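Local atomic coordinates of putative uncharacterized protein (Trypanosoma congolense, PDB entry 4E40), a protein that probably binds haptoglobin-hemoglobin at the trypanosome surface as the elongated helical-bundle part of a membrane receptor for this haem-carrying complex. Residues A[16-24]-A[178-186]; A[125-136]-A[194-205]. All coordinates share one frame; numbering follows the deposited sequence.

Interaction 1. Residues A[16-24]-A[178-186]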
loop_
_atom_site.group_PDB
_atom_site.type_symbol
_atom_site.label_atom_id
_atom_site.label_comp_id
_atom_site.label_asym_id
_atom_site.label_seq_id
_atom_site.Cartn_x
_atom_site.Cartn_y
_atom_site.Cartn_z
ATOM N N ALA A 16 31.942 -15.095 -11.919
ATOM C CA ALA A 16 31.607 -13.675 -11.739
ATOM C C ALA A 16 30.112 -13.511 -11.714
ATOM O O ALA A 16 29.562 -12.743 -10.933
ATOM C CB ALA A 16 32.224 -12.845 -12.870
ATOM N N ALA A 17 29.432 -14.239 -12.598
ATOM C CA ALA A 17 27.978 -14.162 -12.574
ATOM C C ALA A 17 27.359 -14.707 -11.271
ATOM O O ALA A 17 26.365 -14.125 -10.773
ATOM C CB ALA A 17 27.371 -14.879 -13.820
ATOM N N ALA A 18 27.935 -15.770 -10.717
ATOM C CA ALA A 18 27.421 -16.308 -9.428
ATOM C C ALA A 18 27.733 -15.350 -8.294
ATOM O O ALA A 18 26.894 -15.186 -7.402
ATOM C CB ALA A 18 28.009 -17.696 -9.159
ATOM N N CYS A 19 28.888 -14.677 -8.346
ATOM C CA CYS A 19 29.246 -13.648 -7.322
ATOM C C CYS A 19 28.204 -12.544 -7.334
ATOM O O CYS A 19 27.648 -12.175 -6.283
ATOM C CB CYS A 19 30.627 -13.066 -7.686
ATOM S SG CYS A 19 31.289 -12.212 -6.234
ATOM N N GLU A 20 27.890 -12.039 -8.551
ATOM C CA GLU A 20 26.866 -10.975 -8.661
ATOM C C GLU A 20 25.496 -11.490 -8.202
ATOM O O GLU A 20 24.748 -10.771 -7.536
ATOM C CB GLU A 20 26.777 -10.403 -10.081
ATOM C CG GLU A 20 25.709 -9.300 -10.250
ATOM C CD GLU A 20 25.857 -8.163 -9.254
ATOM O OE1 GLU A 20 26.974 -7.991 -8.687
ATOM O OE2 GLU A 20 24.867 -7.438 -8.995
ATOM N N LEU A 21 25.122 -12.697 -8.613
ATOM C CA LEU A 21 23.838 -13.264 -8.196
ATOM C C LEU A 21 23.754 -13.342 -6.662
ATOM O O LEU A 21 22.712 -13.017 -6.087
ATOM C CB LEU A 21 23.646 -14.666 -8.770
ATOM C CG LEU A 21 22.375 -15.434 -8.402
ATOM C CD1 LEU A 21 21.104 -14.645 -8.764
ATOM C CD2 LEU A 21 22.311 -16.843 -8.991
ATOM N N ARG A 22 24.830 -13.819 -6.029
ATOM C CA ARG A 22 24.800 -13.928 -4.561
ATOM C C ARG A 22 24.579 -12.550 -3.934
ATOM O O ARG A 22 23.799 -12.451 -2.959
ATOM C CB ARG A 22 26.126 -14.537 -4.063
ATOM C CG ARG A 22 26.075 -14.925 -2.574
ATOM C CD ARG A 22 26.769 -13.844 -1.706
ATOM N NE ARG A 22 28.169 -13.632 -2.076
ATOM C CZ ARG A 22 29.213 -14.443 -1.768
ATOM N NH1 ARG A 22 29.049 -15.557 -1.039
ATOM N NH2 ARG A 22 30.443 -14.147 -2.191
ATOM N N ALA A 23 25.250 -11.521 -4.437
ATOM C CA ALA A 23 25.073 -10.146 -3.910
ATOM C C ALA A 23 23.638 -9.660 -4.094
ATOM O O ALA A 23 23.072 -9.030 -3.182
ATOM C CB ALA A 23 26.042 -9.155 -4.520
ATOM N N GLN A 24 23.014 -10.050 -5.226
ATOM C CA GLN A 24 21.585 -9.674 -5.423
ATOM C C GLN A 24 20.660 -10.416 -4.448
ATOM O O GLN A 24 19.760 -9.826 -3.865
ATOM C CB GLN A 24 21.109 -10.008 -6.840
ATOM C CG GLN A 24 21.858 -9.279 -7.946
ATOM C CD GLN A 24 21.251 -8.037 -8.427
ATOM O OE1 GLN A 24 21.952 -6.994 -8.497
ATOM N NE2 GLN A 24 19.964 -8.029 -8.554
ATOM N N ALA A 178 20.266 -11.181 -13.455
ATOM C CA ALA A 178 21.429 -11.902 -12.872
ATOM C C ALA A 178 21.195 -13.414 -12.950
ATOM O O ALA A 178 22.138 -14.178 -13.274
ATOM C CB ALA A 178 21.590 -11.461 -11.414
ATOM N N LEU A 179 19.958 -13.852 -12.752
ATOM C CA LEU A 179 19.667 -15.295 -12.852
ATOM C C LEU A 179 19.810 -15.773 -14.290
ATOM O O LEU A 179 20.279 -16.901 -14.524
ATOM C CB LEU A 179 18.226 -15.570 -12.411
ATOM C CG LEU A 179 18.030 -15.487 -10.892
ATOM C CD1 LEU A 179 16.538 -15.254 -10.582
ATOM C CD2 LEU A 179 18.619 -16.773 -10.261
ATOM N N ASP A 180 19.387 -14.945 -15.223
ATOM C CA ASP A 180 19.409 -15.360 -16.649
ATOM C C ASP A 180 20.822 -15.505 -17.154
ATOM O O ASP A 180 21.036 -16.245 -18.132
ATOM C CB ASP A 180 18.685 -14.340 -17.504
ATOM C CG ASP A 180 17.196 -14.387 -17.320
ATOM O OD1 ASP A 180 16.657 -15.261 -16.577
ATOM O OD2 ASP A 180 16.530 -13.464 -17.863
ATOM N N LYS A 181 21.831 -14.894 -16.490
ATOM C CA LYS A 181 23.226 -15.122 -16.885
ATOM C C LYS A 181 23.775 -16.503 -16.505
ATOM O O LYS A 181 24.849 -16.935 -16.969
ATOM C CB LYS A 181 24.122 -14.028 -16.262
ATOM C CG LYS A 181 23.894 -12.638 -16.778
ATOM C CD LYS A 181 25.188 -11.838 -16.648
ATOM C CE LYS A 181 25.829 -11.654 -18.022
ATOM N NZ LYS A 181 26.984 -10.698 -17.957
ATOM N N LEU A 182 23.087 -17.178 -15.576
ATOM C CA LEU A 182 23.485 -18.506 -15.097
ATOM C C LEU A 182 22.312 -19.468 -15.218
ATOM O O LEU A 182 21.759 -19.925 -14.209
ATOM C CB LEU A 182 23.855 -18.447 -13.620
ATOM C CG LEU A 182 25.184 -17.946 -13.210
ATOM C CD1 LEU A 182 25.183 -17.809 -11.690
ATOM C CD2 LEU A 182 26.264 -18.908 -13.701
ATOM N N PRO A 183 21.985 -19.832 -16.445
ATOM C CA PRO A 183 20.794 -20.644 -16.672
ATOM C C PRO A 183 20.864 -22.001 -15.954
ATOM O O PRO A 183 19.818 -22.493 -15.500
ATOM C CB PRO A 183 20.736 -20.781 -18.219
ATOM C CG PRO A 183 22.158 -20.490 -18.688
ATOM C CD PRO A 183 22.673 -19.471 -17.703
ATOM N N GLY A 184 22.062 -22.578 -15.778
ATOM C CA GLY A 184 22.164 -23.858 -15.085
ATOM C C GLY A 184 21.784 -23.735 -13.621
ATOM O O GLY A 184 21.049 -24.571 -13.083
ATOM N N VAL A 185 22.231 -22.664 -12.972
ATOM C CA VAL A 185 21.867 -22.421 -11.572
ATOM C C VAL A 185 20.395 -22.046 -11.429
ATOM O O VAL A 185 19.701 -22.506 -10.517
ATOM C CB VAL A 185 22.782 -21.312 -10.918
ATOM C CG1 VAL A 185 22.249 -20.841 -9.552
ATOM C CG2 VAL A 185 24.257 -21.788 -10.814
ATOM N N LYS A 186 19.915 -21.211 -12.364
ATOM C CA LYS A 186 18.512 -20.758 -12.339
ATOM C C LYS A 186 17.564 -21.968 -12.325
ATOM O O LYS A 186 16.520 -21.933 -11.644
ATOM C CB LYS A 186 18.266 -19.934 -13.590
ATOM C CG LYS A 186 16.813 -19.465 -13.724
ATOM C CD LYS A 186 16.662 -18.527 -14.906
ATOM C CE LYS A 186 15.194 -18.252 -15.112
ATOM N NZ LYS A 186 14.992 -17.595 -16.447
HETATM O O HOH W 1 24.588 -13.004 -12.595
#
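Leu21 CD2 meets Leu182 CD1 at 4.1 Å where helix 12-26 packs against the two short helices 172-180 and 183-187 and the turn between them, in the helical bundle of the receptor. Leu182 occupies the N-cap position of the second short helix, and its isobutyl group reaches helix 12-26. Its CD1 lies 3.5 Å from Ala18 CA, while its CG rests 3.8 Å from Ala17 CB. Two consecutive alanines suit this place because their short side chains let the leucine come right up to the helix backbone.

Leu21 projects toward residues 178-186. With CG anti to the backbone N (chi1 178°), its two methyls are carried out from helix 12-26 and divide their work. CD1 meets CD2 of Leu179 at 3.6 Å, the two side chains crossing at a slant, and also touches the methyl of Ala178. CD2 meets Val185 CG1 tip to tip at 4.0 Å. Branched aliphatic groups fit this buried place, which Leu175 and Phe195 extend. Lys181 adds only its CB, against Ala17, at the exposed margin.

On its far side the helix is fixed by the disulfide from Cys19 to Cys162, and Arg22 NH1 is hydrogen-bonded to Ser141 OG of helix 82-147.

Polar contact between the backbones is indirect and runs through one water. It donates to Ala17 O at 2.8 Å and to Ala178 O at 2.8 Å, so that one molecule spends both its protons in bridging two helical carbonyls.

Interaction 2. Residues A[125-136]-A[194-205]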
loop_
_atom_site.group_PDB
_atom_site.type_symbol
_atom_site.label_atom_id
_atom_site.label_comp_id
_atom_site.label_asym_id
_atom_site.label_seq_id
_atom_site.Cartn_x
_atom_site.Cartn_y
_atom_site.Cartn_z
ATOM N N HIS A 125 4.088 -10.726 1.427
ATOM C CA HIS A 125 5.044 -10.841 0.289
ATOM C C HIS A 125 6.454 -10.451 0.682
ATOM O O HIS A 125 7.441 -11.090 0.221
ATOM C CB HIS A 125 4.572 -9.995 -0.911
ATOM C CG HIS A 125 3.282 -10.516 -1.539
ATOM N ND1 HIS A 125 3.156 -11.791 -1.924
ATOM C CD2 HIS A 125 2.077 -9.894 -1.837
ATOM C CE1 HIS A 125 1.894 -12.000 -2.402
ATOM N NE2 HIS A 125 1.263 -10.851 -2.385
ATOM N N ALA A 126 6.598 -9.436 1.519
ATOM C CA ALA A 126 7.953 -9.008 1.877
ATOM C C ALA A 126 8.636 -10.076 2.735
ATOM O O ALA A 126 9.846 -10.336 2.532
ATOM C CB ALA A 126 7.886 -7.678 2.645
ATOM N N LYS A 127 7.880 -10.723 3.655
ATOM C CA LYS A 127 8.408 -11.791 4.509
ATOM C C LYS A 127 8.850 -12.942 3.635
ATOM O O LYS A 127 9.923 -13.504 3.849
ATOM C CB LYS A 127 7.311 -12.311 5.468
ATOM C CG LYS A 127 7.088 -11.383 6.620
ATOM C CD LYS A 127 6.106 -11.954 7.642
ATOM C CE LYS A 127 5.553 -10.829 8.522
ATOM N NZ LYS A 127 4.226 -11.300 9.070
ATOM N N GLY A 128 8.021 -13.305 2.650
ATOM C CA GLY A 128 8.394 -14.416 1.748
ATOM C C GLY A 128 9.594 -14.135 0.861
ATOM O O GLY A 128 10.504 -15.001 0.748
ATOM N N ALA A 129 9.671 -12.897 0.329
ATOM C CA ALA A 129 10.826 -12.516 -0.518
ATOM C C ALA A 129 12.079 -12.590 0.352
ATOM O O ALA A 129 13.093 -13.191 -0.078
ATOM C CB ALA A 129 10.607 -11.120 -1.094
ATOM N N LYS A 130 12.054 -12.020 1.557
ATOM C CA LYS A 130 13.234 -12.095 2.448
ATOM C C LYS A 130 13.634 -13.517 2.773
ATOM O O LYS A 130 14.817 -13.849 2.719
ATOM C CB LYS A 130 12.965 -11.322 3.746
ATOM C CG LYS A 130 14.058 -11.556 4.783
ATOM C CD LYS A 130 13.723 -10.737 6.022
ATOM C CE LYS A 130 14.761 -10.985 7.122
ATOM N NZ LYS A 130 16.187 -10.840 6.618
ATOM N N ALA A 131 12.668 -14.374 3.142
ATOM C CA ALA A 131 13.029 -15.721 3.602
ATOM C C ALA A 131 13.712 -16.461 2.450
ATOM O O ALA A 131 14.732 -17.158 2.653
ATOM C CB ALA A 131 11.780 -16.448 4.053
ATOM N N ASN A 132 13.149 -16.312 1.239
ATOM C CA ASN A 132 13.666 -17.048 0.066
ATOM C C ASN A 132 14.975 -16.428 -0.482
ATOM O O ASN A 132 15.884 -17.169 -0.898
ATOM C CB ASN A 132 12.581 -17.117 -1.002
ATOM C CG ASN A 132 11.529 -18.149 -0.676
ATOM O OD1 ASN A 132 11.789 -19.322 -0.721
ATOM N ND2 ASN A 132 10.377 -17.706 -0.261
ATOM N N GLY A 133 15.130 -15.102 -0.424
ATOM C CA GLY A 133 16.405 -14.459 -0.770
ATOM C C GLY A 133 17.511 -14.827 0.179
ATOM O O GLY A 133 18.593 -15.217 -0.295
ATOM N N ASP A 134 17.227 -14.863 1.474
ATOM C CA ASP A 134 18.275 -15.272 2.443
ATOM C C ASP A 134 18.665 -16.722 2.253
ATOM O O ASP A 134 19.862 -17.064 2.231
ATOM C CB ASP A 134 17.771 -15.058 3.867
ATOM C CG ASP A 134 17.718 -13.621 4.256
ATOM O OD1 ASP A 134 18.225 -12.714 3.553
ATOM O OD2 ASP A 134 17.113 -13.340 5.335
ATOM N N ALA A 135 17.671 -17.584 2.050
ATOM C CA ALA A 135 17.961 -19.022 1.967
ATOM C C ALA A 135 18.719 -19.321 0.702
ATOM O O ALA A 135 19.652 -20.127 0.725
ATOM C CB ALA A 135 16.674 -19.835 1.973
ATOM N N SER A 136 18.254 -18.769 -0.413
ATOM C CA SER A 136 18.993 -19.039 -1.653
ATOM C C SER A 136 20.361 -18.367 -1.674
ATOM O O SER A 136 21.291 -18.928 -2.277
ATOM C CB SER A 136 18.123 -18.750 -2.882
ATOM O OG SER A 136 17.845 -17.368 -2.965
ATOM N N THR A 194 12.597 -21.584 -5.436
ATOM C CA THR A 194 12.955 -20.514 -4.532
ATOM C C THR A 194 13.195 -19.207 -5.284
ATOM O O THR A 194 12.618 -18.153 -4.952
ATOM C CB THR A 194 14.160 -20.927 -3.703
ATOM O OG1 THR A 194 13.804 -22.098 -2.940
ATOM C CG2 THR A 194 14.545 -19.805 -2.743
ATOM N N PHE A 195 13.953 -19.294 -6.362
ATOM C CA PHE A 195 14.215 -18.089 -7.180
ATOM C C PHE A 195 12.945 -17.546 -7.823
ATOM O O PHE A 195 12.693 -16.314 -7.798
ATOM C CB PHE A 195 15.205 -18.394 -8.331
ATOM C CG PHE A 195 16.621 -18.704 -7.914
ATOM C CD1 PHE A 195 17.288 -18.095 -6.797
ATOM C CD2 PHE A 195 17.327 -19.627 -8.688
ATOM C CE1 PHE A 195 18.628 -18.389 -6.520
ATOM C CE2 PHE A 195 18.659 -19.889 -8.438
ATOM C CZ PHE A 195 19.320 -19.286 -7.343
ATOM N N GLN A 196 12.098 -18.418 -8.396
ATOM C CA GLN A 196 10.850 -17.963 -8.971
ATOM C C GLN A 196 9.956 -17.324 -7.927
ATOM O O GLN A 196 9.341 -16.297 -8.222
ATOM C CB GLN A 196 10.092 -19.091 -9.682
ATOM C CG GLN A 196 9.008 -18.514 -10.630
ATOM C CD GLN A 196 9.450 -17.242 -11.415
ATOM O OE1 GLN A 196 8.870 -16.118 -11.230
ATOM N NE2 GLN A 196 10.499 -17.389 -12.273
ATOM N N SER A 197 9.967 -17.863 -6.702
ATOM C CA SER A 197 9.093 -17.302 -5.655
ATOM C C SER A 197 9.568 -15.904 -5.256
ATOM O O SER A 197 8.781 -15.042 -4.910
ATOM C CB SER A 197 9.047 -18.237 -4.439
ATOM O OG SER A 197 10.206 -18.009 -3.662
ATOM N N ILE A 198 10.877 -15.640 -5.315
ATOM C CA ILE A 198 11.350 -14.297 -4.936
ATOM C C ILE A 198 10.814 -13.297 -5.935
ATOM O O ILE A 198 10.383 -12.252 -5.548
ATOM C CB ILE A 198 12.906 -14.187 -4.937
ATOM C CG1 ILE A 198 13.490 -15.117 -3.868
ATOM C CG2 ILE A 198 13.320 -12.722 -4.692
ATOM C CD1 ILE A 198 14.992 -15.399 -4.119
ATOM N N LEU A 199 10.914 -13.611 -7.242
ATOM C CA LEU A 199 10.524 -12.719 -8.306
ATOM C C LEU A 199 8.993 -12.467 -8.212
ATOM O O LEU A 199 8.599 -11.305 -8.259
ATOM C CB LEU A 199 10.883 -13.306 -9.681
ATOM C CG LEU A 199 12.386 -13.457 -9.978
ATOM C CD1 LEU A 199 12.564 -14.062 -11.391
ATOM C CD2 LEU A 199 13.028 -12.049 -9.926
ATOM N N THR A 200 8.220 -13.534 -8.001
ATOM C CA THR A 200 6.755 -13.358 -7.831
ATOM C C THR A 200 6.426 -12.549 -6.587
ATOM O O THR A 200 5.567 -11.619 -6.647
ATOM C CB THR A 200 6.014 -14.688 -7.923
ATOM O OG1 THR A 200 6.541 -15.636 -7.016
ATOM C CG2 THR A 200 6.170 -15.264 -9.236
ATOM N N SER A 201 7.095 -12.839 -5.486
ATOM C CA SER A 201 6.819 -12.091 -4.223
ATOM C C SER A 201 7.204 -10.626 -4.366
ATOM O O SER A 201 6.411 -9.738 -3.972
ATOM C CB SER A 201 7.564 -12.682 -3.042
ATOM O OG SER A 201 7.063 -13.990 -2.736
ATOM N N LEU A 202 8.365 -10.319 -4.961
ATOM C CA LEU A 202 8.738 -8.915 -5.140
ATOM C C LEU A 202 7.790 -8.184 -6.099
ATOM O O LEU A 202 7.477 -7.009 -5.852
ATOM C CB LEU A 202 10.151 -8.786 -5.722
ATOM C CG LEU A 202 11.244 -9.123 -4.708
ATOM C CD1 LEU A 202 12.614 -9.146 -5.426
ATOM C CD2 LEU A 202 11.280 -8.164 -3.514
ATOM N N ASP A 203 7.356 -8.845 -7.167
ATOM C CA ASP A 203 6.451 -8.179 -8.122
ATOM C C ASP A 203 5.034 -7.973 -7.513
ATOM O O ASP A 203 4.377 -6.959 -7.758
ATOM C CB ASP A 203 6.483 -8.870 -9.495
ATOM C CG ASP A 203 7.824 -8.607 -10.279
ATOM O OD1 ASP A 203 8.203 -7.408 -10.486
ATOM O OD2 ASP A 203 8.518 -9.586 -10.715
ATOM N N ASN A 204 4.618 -8.875 -6.646
ATOM C CA ASN A 204 3.302 -8.717 -5.944
ATOM C C ASN A 204 3.403 -7.620 -4.888
ATOM O O ASN A 204 2.464 -6.841 -4.717
ATOM C CB ASN A 204 2.819 -10.045 -5.360
ATOM C CG ASN A 204 2.276 -10.972 -6.449
ATOM O OD1 ASN A 204 1.751 -10.481 -7.446
ATOM N ND2 ASN A 204 2.336 -12.278 -6.234
ATOM N N LEU A 205 4.529 -7.575 -4.178
ATOM C CA LEU A 205 4.809 -6.538 -3.174
ATOM C C LEU A 205 4.768 -5.154 -3.820
ATOM O O LEU A 205 4.111 -4.256 -3.299
ATOM C CB LEU A 205 6.159 -6.862 -2.515
ATOM C CG LEU A 205 6.728 -5.834 -1.546
ATOM C CD1 LEU A 205 5.722 -5.457 -0.408
ATOM C CD2 LEU A 205 8.021 -6.357 -0.974
HETATM O O HOH W 2 9.326 -15.588 -2.099
#
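His125 lays one face of its imidazole against Asn204, whose CB stands 3.5 Å from the ring centroid and almost on the ring normal, a CH-pi contact. The axes of segments 125-136 and 194-205, on helices 82-147 and 192-246 of the helical bundle, approach to 8.4 Å and run roughly antiparallel (151° between directions). Small residues permit this: Ala129 CB meets Ser201 CB and Leu202 CD2, and Ala126 CB meets Leu205 CD2.

Ile198 is a knob in a hole formed by Ala129, Asn132, Gly133 and Ser136. Its CG1, anti to the carbonyl carbon (chi1 -64°), presses on Asn132 CB at 3.6 Å, and CD1 ends over the backbone of Gly133, where no side chain intervenes. Ser136 CB touches both Thr194 CG2 and Phe195 CE1.

Polar groups mostly bond within their own helix. Asn132 ND2 donates to Gly128 O at 2.9 Å from above the carbonyl plane, and Ser197 OG donates to Thr194 O at 2.7 Å. A water joins the helices, donating to Ser197 OG at 3.0 Å and Ser201 OG at 2.8 Å and weakly accepting from Asn132 ND2. These groups find partners in their own helix or the water, so cohesion probably rests chiefly on close packing.

In the fold
The two contacts lie about 16 Å apart, centre to centre, on the same side of the chain's centre, with interaction 1 farther out at 31 Å and interaction 2 at 18 Å. Their segments alternate along the sequence: 16-24, 125-136, 178-186, then 194-205, and helix 192-246 follows helix 183-187 after a short link. Phe195, of interaction 2, joins them, its ring packing on Leu179 and Val185 of interaction 1. Leu25 of helix 12-26 likewise touches Ser136, Phe195 and Ile198. Long helices and short end helices therefore share continuous packing, consistent with a single elongated receptor domain; both contacts lie away from the haem-binding residues Arg42 and Lys52.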